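Local coordinates for 2-hydroxyethylphosphonate dioxygenase (Streptomyces viridochromogenes, PDB 4YAR), which catalyses the iron(II)-dependent, oxygen-driven conversion of 2-hydroxyethylphosphonate to hydroxymethylphosphonate and formate in bialaphos biosynthesis, at residues E149-P153 and Q154-V158; T303-T306 and I307-R311. The protein carries 1 engineered substitution. All blocks are in the same frame, centred on the assembly; numbering follows the deposited sequence.

Contact 1. Residues E149-P153 and Q154-V158; sequences EEITP and QTWRV
I151 lies across one face of the W156 indole. Its CG2 methyl sits over the five-membered ring, 3.9 Å from the centroid and 24° off the normal, a CH-pi contact. The longer branch runs along the same face, where CD1, displaced toward the rim, lies 4.1 Å from W156 CE3. W156 presents this face because its CG is anti to the backbone N (chi1 177°), and the W156 side chain also touches P123 and N144. Between I151 and the turn beyond it, the side chains of T152 and T155 cross at a slant, bringing their hydroxyls together. T155 OG1 donates to E150 O at 2.6 Å and accepts from both T152 N and, at 3.0 Å, T152 OG1, so three bonds fix its rotation. Residues 152-155 form a type I beta turn with P153 and Q154 at its corners, closed by T155 N to T152 O at 3.0 Å. This turn belongs to the long loop joining antiparallel strands 143-146 and 156-159, and T155 pairs through its backbone with W147 just before the second strand begins. T152 OG1 also receives a weak bond from Q154 N (3.2 Å), as in an ST turn. At the solvent-facing corner, the Q154 chain bends at chi2 (70°) and returns alongside P153, pointing the same way. NE2 of its amide rests 3.6 Å from P153 CB, while Q154 OE1 faces T152 OG1 at 3.3 Å.

Contact 2. Residues T303-T306 and I307-R311; sequences TWTT and IEDSR
With chi1 at 62°, T306 holds OG1 between its backbone N and carbonyl carbon, facing the first turn of the helix; D309, with CG anti to its carbonyl carbon (chi1 -68°), swings its carboxylate back across T306. The two side chains cross, and each accepts a bond from the other residue's backbone amide. D309 N donates to T306 OG1 at 2.9 Å, nearly straight, and T306 N donates to D309 OD2, also at 2.9 Å and close to linear at 172°, reaching the oxygen from above the carboxylate plane. This reciprocal pair is a capping box, with T306 as N-cap of helix 307-312, and the first helical backbone bond follows it, from S310 N to T306 O at 3.0 Å. I307 N, at the same helix start, is bound by D172 OD1. One residue before the N-cap, T305 turns its CG2 methyl toward the helix, touching D309 CB at 3.7 Å and S310 OG at 3.6 Å; that hydroxyl is bonded to S324 O. A water donates to both W304 O and D309 OD2, 2.7 Å from each, and so ties the preceding loop to the cap. D309 OD1 has a salt bridge to R312. The T306 amide, the water, this arginine and the positive end of the helix dipole would all stabilise negative charge, so D309 is probably ionised.

Contact 1 and contact 2 have centres about 19 Å apart, yet they meet through W304, whose CZ2 lies 3.2 Å from V158 O and 3.3 Å from R157 CD. R157 makes a cation-pi interaction with the W304 indole, which also meets the ring of Y174, so the strand leaving the turn is joined to the loop leading into the capped helix. Both contacts lie outside the first shell of the H129/H182 metal site, occupied by cadmium in this crystal. The T155 side chain is about 10 Å from that of H182, an iron ligand, and the W304 side chain about 9 Å from that of the engineered H176. Bound cadmium ions lie about 13 Å from the W156 side chain and about 6 Å from that of I307.

Contact 1. Residues E149-P153 and Q154-V158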
loop_
_atom_site.group_PDB
_atom_site.type_symbol
_atom_site.label_atom_id
_atom_site.label_comp_id
_atom_site.label_asym_id
_atom_site.label_seq_id
_atom_site.Cartn_x
_atom_site.Cartn_y
_atom_site.Cartn_z
ATOM N N GLU A 149 11.237 23.289 8.594
ATOM C CA GLU A 149 11.273 24.709 8.457
ATOM C C GLU A 149 12.675 25.219 8.492
ATOM O O GLU A 149 13.089 25.988 7.634
ATOM C CB GLU A 149 10.451 25.337 9.574
ATOM C CG GLU A 149 8.964 25.082 9.389
ATOM C CD GLU A 149 8.309 25.990 8.372
ATOM O OE1 GLU A 149 8.900 27.025 7.995
ATOM O OE2 GLU A 149 7.170 25.689 7.977
ATOM N N GLU A 150 13.408 24.759 9.483
ATOM C CA GLU A 150 14.769 25.158 9.712
ATOM C C GLU A 150 15.678 24.300 8.779
ATOM O O GLU A 150 15.406 23.133 8.593
ATOM C CB GLU A 150 15.047 24.942 11.240
ATOM C CG GLU A 150 16.221 25.677 11.898
ATOM C CD GLU A 150 16.586 25.094 13.282
ATOM O OE1 GLU A 150 15.682 24.932 14.131
ATOM O OE2 GLU A 150 17.777 24.798 13.531
ATOM N N ILE A 151 16.706 24.903 8.179
ATOM C CA ILE A 151 17.715 24.181 7.364
ATOM C C ILE A 151 18.889 23.638 8.156
ATOM O O ILE A 151 19.746 24.389 8.605
ATOM C CB ILE A 151 18.264 25.074 6.236
ATOM C CG1 ILE A 151 17.099 25.584 5.375
ATOM C CG2 ILE A 151 19.295 24.334 5.384
ATOM C CD1 ILE A 151 16.143 24.480 4.941
ATOM N N THR A 152 18.926 22.324 8.280
ATOM C CA THR A 152 19.893 21.576 9.073
ATOM C C THR A 152 20.219 20.290 8.301
ATOM O O THR A 152 19.525 19.947 7.393
ATOM C CB THR A 152 19.297 21.167 10.436
ATOM O OG1 THR A 152 18.356 20.112 10.250
ATOM C CG2 THR A 152 18.599 22.355 11.118
ATOM N N PRO A 153 21.249 19.539 8.711
ATOM C CA PRO A 153 21.500 18.263 8.043
ATOM C C PRO A 153 20.360 17.294 8.132
ATOM O O PRO A 153 20.229 16.430 7.268
ATOM C CB PRO A 153 22.698 17.720 8.824
ATOM C CG PRO A 153 23.423 18.982 9.196
ATOM C CD PRO A 153 22.323 19.845 9.675
ATOM N N GLN A 154 19.535 17.402 9.159
ATOM C CA GLN A 154 18.447 16.456 9.311
ATOM C C GLN A 154 17.250 16.867 8.474
ATOM O O GLN A 154 16.338 16.081 8.274
ATOM C CB GLN A 154 17.997 16.355 10.772
ATOM C CG GLN A 154 19.051 15.788 11.711
ATOM C CD GLN A 154 20.205 16.766 11.916
ATOM O OE1 GLN A 154 20.004 17.975 12.119
ATOM N NE2 GLN A 154 21.421 16.251 11.838
ATOM N N THR A 155 17.229 18.100 7.987
ATOM C CA THR A 155 16.029 18.561 7.254
ATOM C C THR A 155 16.275 18.987 5.810
ATOM O O THR A 155 15.383 19.522 5.171
ATOM C CB THR A 155 15.420 19.745 8.020
ATOM O OG1 THR A 155 16.382 20.803 8.104
ATOM C CG2 THR A 155 15.017 19.293 9.456
ATOM N N TRP A 156 17.478 18.777 5.286
ATOM C CA TRP A 156 17.874 19.355 3.995
ATOM C C TRP A 156 18.986 18.448 3.542
ATOM O O TRP A 156 20.020 18.321 4.223
ATOM C CB TRP A 156 18.351 20.792 4.206
ATOM C CG TRP A 156 18.873 21.540 3.032
ATOM C CD1 TRP A 156 20.144 21.897 2.821
ATOM C CD2 TRP A 156 18.108 22.142 1.999
ATOM N NE1 TRP A 156 20.254 22.650 1.726
ATOM C CE2 TRP A 156 19.011 22.828 1.182
ATOM C CE3 TRP A 156 16.770 22.138 1.673
ATOM C CZ2 TRP A 156 18.634 23.470 0.042
ATOM C CZ3 TRP A 156 16.373 22.829 0.547
ATOM C CH2 TRP A 156 17.325 23.505 -0.256
ATOM N N ARG A 157 18.766 17.713 2.444
ATOM C CA ARG A 157 19.778 16.775 1.966
ATOM C C ARG A 157 19.615 16.613 0.471
ATOM O O ARG A 157 18.448 16.718 -0.055
ATOM C CB ARG A 157 19.621 15.405 2.606
ATOM C CG ARG A 157 20.833 14.513 2.353
ATOM C CD ARG A 157 20.671 13.067 2.733
ATOM N NE ARG A 157 20.469 12.922 4.165
ATOM C CZ ARG A 157 20.756 11.806 4.857
ATOM N NH1 ARG A 157 21.279 10.722 4.250
ATOM N NH2 ARG A 157 20.506 11.789 6.166
ATOM N N VAL A 158 20.735 16.433 -0.214
ATOM C CA VAL A 158 20.726 16.244 -1.672
ATOM C C VAL A 158 20.338 14.783 -2.055
ATOM O O VAL A 158 21.024 13.785 -1.691
ATOM C CB VAL A 158 22.057 16.633 -2.314
ATOM C CG1 VAL A 158 22.115 16.274 -3.802
ATOM C CG2 VAL A 158 22.322 18.101 -2.153
#

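Contact 2. Residues T303-T306 and I307-R311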
loop_
_atom_site.group_PDB
_atom_site.type_symbol
_atom_site.label_atom_id
_atom_site.label_comp_id
_atom_site.label_asym_id
_atom_site.label_seq_id
_atom_site.Cartn_x
_atom_site.Cartn_y
_atom_site.Cartn_z
ATOM N N THR A 303 16.121 5.224 6.083
ATOM C CA THR A 303 15.687 4.482 4.886
ATOM C C THR A 303 16.469 4.918 3.646
ATOM O O THR A 303 16.459 4.231 2.563
ATOM C CB THR A 303 14.205 4.711 4.598
ATOM O OG1 THR A 303 13.995 6.116 4.442
ATOM C CG2 THR A 303 13.398 4.242 5.718
ATOM N N TRP A 304 17.077 6.071 3.758
ATOM C CA TRP A 304 17.822 6.656 2.634
ATOM C C TRP A 304 18.636 5.609 1.870
ATOM O O TRP A 304 19.463 4.901 2.459
ATOM C CB TRP A 304 18.770 7.673 3.152
ATOM C CG TRP A 304 19.367 8.609 2.099
ATOM C CD1 TRP A 304 20.540 8.457 1.414
ATOM C CD2 TRP A 304 18.781 9.818 1.635
ATOM N NE1 TRP A 304 20.740 9.551 0.583
ATOM C CE2 TRP A 304 19.656 10.378 0.683
ATOM C CE3 TRP A 304 17.577 10.495 1.927
ATOM C CZ2 TRP A 304 19.395 11.587 0.058
ATOM C CZ3 TRP A 304 17.323 11.687 1.293
ATOM C CH2 TRP A 304 18.226 12.224 0.369
ATOM N N THR A 305 18.497 5.573 0.557
ATOM C CA THR A 305 19.211 4.588 -0.269
ATOM C C THR A 305 19.937 5.332 -1.410
ATOM O O THR A 305 19.309 6.018 -2.229
ATOM C CB THR A 305 18.277 3.560 -0.846
ATOM O OG1 THR A 305 17.656 2.859 0.223
ATOM C CG2 THR A 305 18.934 2.570 -1.755
ATOM N N THR A 306 21.263 5.218 -1.408
ATOM C CA THR A 306 22.079 5.953 -2.388
ATOM C C THR A 306 22.161 5.159 -3.682
ATOM O O THR A 306 21.841 3.987 -3.736
ATOM C CB THR A 306 23.528 6.172 -1.906
ATOM O OG1 THR A 306 24.162 4.902 -1.716
ATOM C CG2 THR A 306 23.565 6.933 -0.630
ATOM N N ILE A 307 22.650 5.817 -4.732
ATOM C CA ILE A 307 22.945 5.124 -5.979
ATOM C C ILE A 307 23.859 3.905 -5.713
ATOM O O ILE A 307 23.641 2.809 -6.241
ATOM C CB ILE A 307 23.624 6.101 -6.927
ATOM C CG1 ILE A 307 22.607 7.195 -7.353
ATOM C CG2 ILE A 307 24.064 5.429 -8.165
ATOM C CD1 ILE A 307 23.253 8.558 -7.547
ATOM N N GLU A 308 24.878 4.121 -4.925
ATOM C CA GLU A 308 25.843 3.078 -4.657
ATOM C C GLU A 308 25.229 1.954 -3.875
ATOM O O GLU A 308 25.505 0.778 -4.180
ATOM C CB GLU A 308 27.069 3.617 -3.945
ATOM C CG GLU A 308 27.925 4.401 -4.920
ATOM C CD GLU A 308 29.153 5.053 -4.299
ATOM O OE1 GLU A 308 29.053 5.592 -3.156
ATOM O OE2 GLU A 308 30.207 5.035 -4.985
ATOM N N ASP A 309 24.372 2.273 -2.900
ATOM C CA ASP A 309 23.576 1.208 -2.253
ATOM C C ASP A 309 22.835 0.400 -3.321
ATOM O O ASP A 309 22.786 -0.850 -3.311
ATOM C CB ASP A 309 22.490 1.754 -1.251
ATOM C CG ASP A 309 23.031 2.420 0.022
ATOM O OD1 ASP A 309 24.105 2.068 0.591
ATOM O OD2 ASP A 309 22.351 3.369 0.528
ATOM N N SER A 310 22.129 1.060 -4.245
ATOM C CA SER A 310 21.369 0.304 -5.199
ATOM C C SER A 310 22.304 -0.545 -6.123
ATOM O O SER A 310 22.010 -1.686 -6.443
ATOM C CB SER A 310 20.448 1.217 -6.055
ATOM O OG SER A 310 19.542 1.828 -5.208
ATOM N N ARG A 311 23.434 0.026 -6.506
ATOM C CA ARG A 311 24.411 -0.714 -7.292
ATOM C C ARG A 311 24.893 -1.959 -6.573
ATOM O O ARG A 311 24.997 -3.037 -7.180
ATOM C CB ARG A 311 25.637 0.183 -7.607
ATOM C CG ARG A 311 25.456 1.113 -8.778
ATOM C CD ARG A 311 26.863 1.522 -9.271
ATOM N NE ARG A 311 26.788 2.638 -10.186
ATOM C CZ ARG A 311 27.030 3.908 -9.862
ATOM N NH1 ARG A 311 27.370 4.270 -8.616
ATOM N NH2 ARG A 311 26.949 4.828 -10.787
HETATM O O HOH W 1 22.176 5.188 2.559
#